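Long-range contact in glycosyl hydrolase, family 38 (Enterococcus faecalis, PDB 5KBP), which is probably an alpha-mannosidase of glycoside hydrolase family 38, hydrolysing alpha-linked mannose from glycans: residues M682-I692 / Q716-G727. Sequence-based numbering, arbitrary orientation.
Sequences MVTETHEADSI and QAFVNVHDQNKG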
ATOM      1  N   MET A 682     -11.342   3.655 -44.657  1.00 68.17           N
ATOM      2  CA  MET A 682     -12.262   4.729 -45.009  1.00 72.79           C
ATOM      3  C   MET A 682     -11.835   6.011 -44.312  1.00 76.55           C
ATOM      4  O   MET A 682     -11.559   6.006 -43.108  1.00 79.06           O
ATOM      5  CB  MET A 682     -13.704   4.367 -44.635  1.00 71.63           C
ATOM      6  CG  MET A 682     -13.827   3.536 -43.371  1.00 69.97           C
ATOM      7  SD  MET A 682     -15.470   2.813 -43.184  1.00 67.80           S
ATOM      8  CE  MET A 682     -15.179   1.678 -41.832  1.00 57.57           C
ATOM      9  N   VAL A 683     -11.778   7.099 -45.073  1.00 76.79           N
ATOM     10  CA  VAL A 683     -11.412   8.414 -44.560  1.00 77.72           C
ATOM     11  C   VAL A 683     -12.699   9.206 -44.371  1.00 73.27           C
ATOM     12  O   VAL A 683     -13.318   9.647 -45.345  1.00 71.73           O
ATOM     13  CB  VAL A 683     -10.440   9.136 -45.502  1.00 81.36           C
ATOM     14  CG1 VAL A 683     -10.145  10.537 -44.986  1.00 80.31           C
ATOM     15  CG2 VAL A 683      -9.154   8.336 -45.652  1.00 82.46           C
ATOM     16  N   THR A 684     -13.102   9.388 -43.119  1.00 67.44           N
ATOM     17  CA  THR A 684     -14.339  10.075 -42.781  1.00 71.90           C
ATOM     18  C   THR A 684     -14.039  11.419 -42.130  1.00 75.66           C
ATOM     19  O   THR A 684     -12.901  11.725 -41.761  1.00 73.07           O
ATOM     20  CB  THR A 684     -15.199   9.217 -41.845  1.00 72.47           C
ATOM     21  OG1 THR A 684     -14.502   9.012 -40.611  1.00 68.55           O
ATOM     22  CG2 THR A 684     -15.495   7.868 -42.485  1.00 75.05           C
ATOM     23  N   GLU A 685     -15.090  12.229 -41.993  1.00 75.55           N
ATOM     24  CA  GLU A 685     -14.952  13.514 -41.321  1.00 66.47           C
ATOM     25  C   GLU A 685     -14.902  13.361 -39.808  1.00 63.71           C
ATOM     26  O   GLU A 685     -14.216  14.136 -39.133  1.00 61.73           O
ATOM     27  CB  GLU A 685     -16.102  14.442 -41.715  1.00 62.08           C
ATOM     28  N   THR A 686     -15.609  12.374 -39.260  1.00 64.78           N
ATOM     29  CA  THR A 686     -15.714  12.209 -37.820  1.00 65.41           C
ATOM     30  C   THR A 686     -15.532  10.745 -37.446  1.00 58.26           C
ATOM     31  O   THR A 686     -15.619   9.848 -38.287  1.00 54.13           O
ATOM     32  CB  THR A 686     -17.068  12.703 -37.287  1.00 71.61           C
ATOM     33  OG1 THR A 686     -18.128  12.060 -38.005  1.00 69.67           O
ATOM     34  CG2 THR A 686     -17.194  14.215 -37.439  1.00 74.69           C
ATOM     35  N   HIS A 687     -15.271  10.522 -36.159  1.00 60.05           N
ATOM     36  CA  HIS A 687     -15.251   9.193 -35.569  1.00 60.12           C
ATOM     37  C   HIS A 687     -15.968   9.258 -34.228  1.00 60.85           C
ATOM     38  O   HIS A 687     -16.282  10.338 -33.719  1.00 61.85           O
ATOM     39  CB  HIS A 687     -13.819   8.663 -35.405  1.00 58.96           C
ATOM     40  CG  HIS A 687     -13.013   9.401 -34.382  1.00 54.80           C
ATOM     41  ND1 HIS A 687     -12.261  10.515 -34.689  1.00 55.00           N
ATOM     42  CD2 HIS A 687     -12.837   9.182 -33.057  1.00 54.13           C
ATOM     43  CE1 HIS A 687     -11.659  10.952 -33.598  1.00 55.57           C
ATOM     44  NE2 HIS A 687     -11.992  10.161 -32.593  1.00 54.18           N
ATOM     45  N   GLU A 688     -16.233   8.090 -33.650  1.00 53.88           N
ATOM     46  CA  GLU A 688     -16.943   7.999 -32.385  1.00 50.72           C
ATOM     47  C   GLU A 688     -16.106   7.242 -31.364  1.00 50.62           C
ATOM     48  O   GLU A 688     -15.297   6.377 -31.715  1.00 54.53           O
ATOM     49  CB  GLU A 688     -18.304   7.315 -32.558  1.00 54.23           C
ATOM     50  CG  GLU A 688     -19.284   8.108 -33.407  1.00 63.92           C
ATOM     51  CD  GLU A 688     -20.646   7.452 -33.486  1.00 69.78           C
ATOM     52  OE1 GLU A 688     -20.819   6.368 -32.893  1.00 73.48           O
ATOM     53  OE2 GLU A 688     -21.545   8.023 -34.139  1.00 75.02           O
ATOM     54  N   ALA A 689     -16.307   7.582 -30.092  1.00 42.45           N
ATOM     55  CA  ALA A 689     -15.566   6.960 -29.006  1.00 53.38           C
ATOM     56  C   ALA A 689     -16.440   6.918 -27.763  1.00 50.92           C
ATOM     57  O   ALA A 689     -17.280   7.797 -27.543  1.00 60.43           O
ATOM     58  CB  ALA A 689     -14.262   7.709 -28.708  1.00 49.84           C
ATOM     59  N   ASP A 690     -16.234   5.883 -26.954  1.00 49.54           N
ATOM     60  CA  ASP A 690     -16.968   5.753 -25.704  1.00 55.44           C
ATOM     61  C   ASP A 690     -16.436   6.747 -24.681  1.00 55.82           C
ATOM     62  O   ASP A 690     -15.235   6.779 -24.398  1.00 60.54           O
ATOM     63  CB  ASP A 690     -16.853   4.328 -25.165  1.00 57.70           C
ATOM     64  CG  ASP A 690     -17.797   4.066 -24.009  1.00 62.36           C
ATOM     65  OD1 ASP A 690     -18.935   4.576 -24.042  1.00 61.48           O
ATOM     66  OD2 ASP A 690     -17.404   3.348 -23.066  1.00 64.04           O
ATOM     67  N   SER A 691     -17.332   7.563 -24.130  1.00 51.89           N
ATOM     68  CA  SER A 691     -16.951   8.519 -23.098  1.00 48.03           C
ATOM     69  C   SER A 691     -17.729   8.250 -21.817  1.00 48.88           C
ATOM     70  O   SER A 691     -17.919   7.093 -21.432  1.00 50.06           O
ATOM     71  CB  SER A 691     -17.181   9.953 -23.579  1.00 48.53           C
ATOM     72  OG  SER A 691     -16.615  10.887 -22.677  1.00 48.22           O
ATOM     73  N   ILE A 692     -18.187   9.306 -21.154  1.00 44.72           N
ATOM     74  CA  ILE A 692     -18.905   9.192 -19.890  1.00 43.02           C
ATOM     75  C   ILE A 692     -20.392   9.338 -20.183  1.00 38.59           C
ATOM     76  O   ILE A 692     -20.876  10.445 -20.441  1.00 42.03           O
ATOM     77  CB  ILE A 692     -18.427  10.236 -18.874  1.00 39.51           C
ATOM     78  CG1 ILE A 692     -16.917  10.111 -18.673  1.00 37.34           C
ATOM     79  CG2 ILE A 692     -19.171  10.072 -17.556  1.00 37.87           C
ATOM     80  CD1 ILE A 692     -16.473   8.718 -18.286  1.00 36.48           C
ATOM     81  N   GLN A 716     -13.047   5.236 -23.448  1.00 55.80           N
ATOM     82  CA  GLN A 716     -13.409   4.354 -22.349  1.00 59.72           C
ATOM     83  C   GLN A 716     -13.365   2.903 -22.806  1.00 61.04           C
ATOM     84  O   GLN A 716     -12.336   2.233 -22.667  1.00 66.49           O
ATOM     85  CB  GLN A 716     -14.797   4.707 -21.809  1.00 62.03           C
ATOM     86  CG  GLN A 716     -14.807   5.848 -20.802  1.00 73.61           C
ATOM     87  CD  GLN A 716     -14.500   5.384 -19.390  1.00 84.54           C
ATOM     88  OE1 GLN A 716     -15.085   4.418 -18.902  1.00 91.77           O
ATOM     89  NE2 GLN A 716     -13.577   6.073 -18.728  1.00 76.76           N
ATOM     90  N   ALA A 717     -14.469   2.416 -23.368  1.00 55.77           N
ATOM     91  CA  ALA A 717     -14.590   1.008 -23.719  1.00 51.37           C
ATOM     92  C   ALA A 717     -14.317   0.713 -25.186  1.00 52.59           C
ATOM     93  O   ALA A 717     -13.933  -0.415 -25.509  1.00 45.14           O
ATOM     94  CB  ALA A 717     -15.986   0.489 -23.356  1.00 46.84           C
ATOM     95  N   PHE A 718     -14.491   1.682 -26.084  1.00 56.43           N
ATOM     96  CA  PHE A 718     -14.362   1.394 -27.507  1.00 54.91           C
ATOM     97  C   PHE A 718     -14.122   2.681 -28.287  1.00 53.46           C
ATOM     98  O   PHE A 718     -14.228   3.789 -27.759  1.00 50.33           O
ATOM     99  CB  PHE A 718     -15.605   0.672 -28.039  1.00 47.78           C
ATOM    100  CG  PHE A 718     -16.889   1.418 -27.802  1.00 52.90           C
ATOM    101  CD1 PHE A 718     -17.301   2.411 -28.676  1.00 54.71           C
ATOM    102  CD2 PHE A 718     -17.687   1.125 -26.707  1.00 52.26           C
ATOM    103  CE1 PHE A 718     -18.478   3.102 -28.460  1.00 52.80           C
ATOM    104  CE2 PHE A 718     -18.867   1.810 -26.488  1.00 51.64           C
ATOM    105  CZ  PHE A 718     -19.262   2.801 -27.367  1.00 55.39           C
ATOM    106  N   VAL A 719     -13.800   2.502 -29.567  1.00 54.57           N
ATOM    107  CA  VAL A 719     -13.707   3.579 -30.548  1.00 55.84           C
ATOM    108  C   VAL A 719     -14.175   3.017 -31.886  1.00 55.53           C
ATOM    109  O   VAL A 719     -13.899   1.858 -32.212  1.00 62.27           O
ATOM    110  CB  VAL A 719     -12.275   4.149 -30.640  1.00 54.37           C
ATOM    111  CG1 VAL A 719     -11.272   3.042 -30.920  1.00 56.46           C
ATOM    112  CG2 VAL A 719     -12.195   5.225 -31.707  1.00 51.01           C
ATOM    113  N   ASN A 720     -14.899   3.831 -32.655  1.00 52.23           N
ATOM    114  CA  ASN A 720     -15.550   3.363 -33.871  1.00 47.06           C
ATOM    115  C   ASN A 720     -15.279   4.307 -35.033  1.00 52.64           C
ATOM    116  O   ASN A 720     -15.186   5.524 -34.852  1.00 58.73           O
ATOM    117  CB  ASN A 720     -17.063   3.221 -33.659  1.00 42.94           C
ATOM    118  CG  ASN A 720     -17.803   2.858 -34.931  1.00 50.33           C
ATOM    119  OD1 ASN A 720     -18.258   3.731 -35.669  1.00 52.98           O
ATOM    120  ND2 ASN A 720     -17.923   1.562 -35.196  1.00 55.33           N
ATOM    121  N   VAL A 721     -15.154   3.729 -36.227  1.00 48.57           N
ATOM    122  CA  VAL A 721     -15.044   4.466 -37.480  1.00 48.54           C
ATOM    123  C   VAL A 721     -15.983   3.810 -38.480  1.00 55.73           C
ATOM    124  O   VAL A 721     -15.910   2.596 -38.697  1.00 67.82           O
ATOM    125  CB  VAL A 721     -13.600   4.477 -38.018  1.00 49.84           C
ATOM    126  CG1 VAL A 721     -13.576   4.927 -39.470  1.00 48.09           C
ATOM    127  CG2 VAL A 721     -12.718   5.377 -37.164  1.00 46.01           C
ATOM    128  N   HIS A 722     -16.868   4.602 -39.082  1.00 55.51           N
ATOM    129  CA  HIS A 722     -17.866   4.042 -39.978  1.00 62.54           C
ATOM    130  C   HIS A 722     -18.303   5.086 -40.994  1.00 64.35           C
ATOM    131  O   HIS A 722     -18.207   6.293 -40.759  1.00 60.32           O
ATOM    132  CB  HIS A 722     -19.087   3.524 -39.205  1.00 64.07           C
ATOM    133  CG  HIS A 722     -19.944   4.609 -38.631  1.00 65.67           C
ATOM    134  ND1 HIS A 722     -19.725   5.151 -37.383  1.00 68.00           N
ATOM    135  CD2 HIS A 722     -21.025   5.251 -39.135  1.00 67.90           C
ATOM    136  CE1 HIS A 722     -20.632   6.081 -37.142  1.00 68.32           C
ATOM    137  NE2 HIS A 722     -21.434   6.161 -38.189  1.00 67.85           N
ATOM    138  N   ASP A 723     -18.784   4.596 -42.137  1.00 62.96           N
ATOM    139  CA  ASP A 723     -19.466   5.440 -43.110  1.00 64.84           C
ATOM    140  C   ASP A 723     -20.908   4.971 -43.265  1.00 62.37           C
ATOM    141  O   ASP A 723     -21.472   4.375 -42.342  1.00 63.60           O
ATOM    142  CB  ASP A 723     -18.737   5.438 -44.460  1.00 66.38           C
ATOM    143  CG  ASP A 723     -18.471   4.035 -44.990  1.00 69.85           C
ATOM    144  OD1 ASP A 723     -19.134   3.077 -44.541  1.00 70.23           O
ATOM    145  OD2 ASP A 723     -17.595   3.894 -45.870  1.00 71.90           O
ATOM    146  N   GLN A 724     -21.505   5.214 -44.430  1.00 57.91           N
ATOM    147  CA  GLN A 724     -22.902   4.864 -44.648  1.00 58.72           C
ATOM    148  C   GLN A 724     -23.118   3.385 -44.942  1.00 64.74           C
ATOM    149  O   GLN A 724     -24.273   2.960 -45.052  1.00 71.09           O
ATOM    150  CB  GLN A 724     -23.479   5.698 -45.794  1.00 59.01           C
ATOM    151  N   ASN A 725     -22.055   2.590 -45.066  1.00 64.64           N
ATOM    152  CA  ASN A 725     -22.214   1.199 -45.476  1.00 69.00           C
ATOM    153  C   ASN A 725     -21.513   0.218 -44.542  1.00 71.69           C
ATOM    154  O   ASN A 725     -21.995  -0.902 -44.346  1.00 76.04           O
ATOM    155  CB  ASN A 725     -21.697   1.007 -46.904  1.00 68.80           C
ATOM    156  CG  ASN A 725     -22.577   1.684 -47.939  1.00 78.48           C
ATOM    157  OD1 ASN A 725     -23.612   1.148 -48.336  1.00 87.39           O
ATOM    158  ND2 ASN A 725     -22.166   2.865 -48.386  1.00 79.67           N
ATOM    159  N   LYS A 726     -20.379   0.615 -43.966  1.00 68.58           N
ATOM    160  CA  LYS A 726     -19.564  -0.294 -43.173  1.00 70.20           C
ATOM    161  C   LYS A 726     -18.972   0.449 -41.983  1.00 69.39           C
ATOM    162  O   LYS A 726     -18.997   1.681 -41.916  1.00 69.09           O
ATOM    163  CB  LYS A 726     -18.451  -0.921 -44.021  1.00 65.88           C
ATOM    164  CG  LYS A 726     -17.868   0.029 -45.051  1.00 65.78           C
ATOM    165  CD  LYS A 726     -16.605  -0.531 -45.677  1.00 74.87           C
ATOM    166  CE  LYS A 726     -16.237   0.234 -46.937  1.00 82.78           C
ATOM    167  NZ  LYS A 726     -16.172   1.702 -46.698  1.00 88.48           N
ATOM    168  N   GLY A 727     -18.430  -0.318 -41.041  1.00 64.26           N
ATOM    169  CA  GLY A 727     -17.839   0.267 -39.854  1.00 62.74           C
ATOM    170  C   GLY A 727     -17.012  -0.740 -39.091  1.00 59.11           C
ATOM    171  O   GLY A 727     -17.221  -1.954 -39.192  1.00 56.66           O
TER
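Glu688 and Asn720 form an antiparallel hydrogen-bonded pair, Glu688 N donating to Asn720 O at 3.0 Å and Asn720 N to Glu688 O at 2.7 Å, both nearly straight. Asp690 N continues the ladder to Phe718 O. The Asp690 side chain then closes the strand end: with CG anti to the backbone N (chi1 -170°), CB sits over the centre of the Phe718 ring, 3.5 Å from its centroid in a CH-pi contact, and the carboxylate lies almost parallel to the ring, 12° apart. Its OD2 accepts Ala717 N at 3.1 Å through the anti lone pair, while Asp690 O takes Gln716 N, so one residue receives two consecutive amides of the segment leading into strand 718-722. On the face of the Glu688-Asn720 pair, Glu688 brings OE2 to the edge of the His722 imidazole, 3.7 Å from CE1, and His722 ND1 donates to Asn720 OD1. The other face carries Ala689 and Val719. Ahead of strand 686-690, Met682, extended beyond CG, runs past Val721 and sets SD 3.6 Å from Asp723 OD2, beside the Asp723-Lys726 salt bridge; Asp723 OD1 accepts from Asn725 N, making an Asx turn, and from Lys726 N, three residues on.

Helix 789-799 covers the Glu688, Asn720 and Phe718 face: Arg789 and Tyr793 bind the Glu688 carboxylate, Tyr797 bonds to Asp690 OD1, and Tyr793 stacks on Phe718. These strands are neighbours in the large antiparallel sheet of the C-terminal region. Glu688 and Asp690 thus tie strand pairing to helix packing, and Arg789 with the Tyr793 hydroxyl would be expected to favour an ionised Glu688.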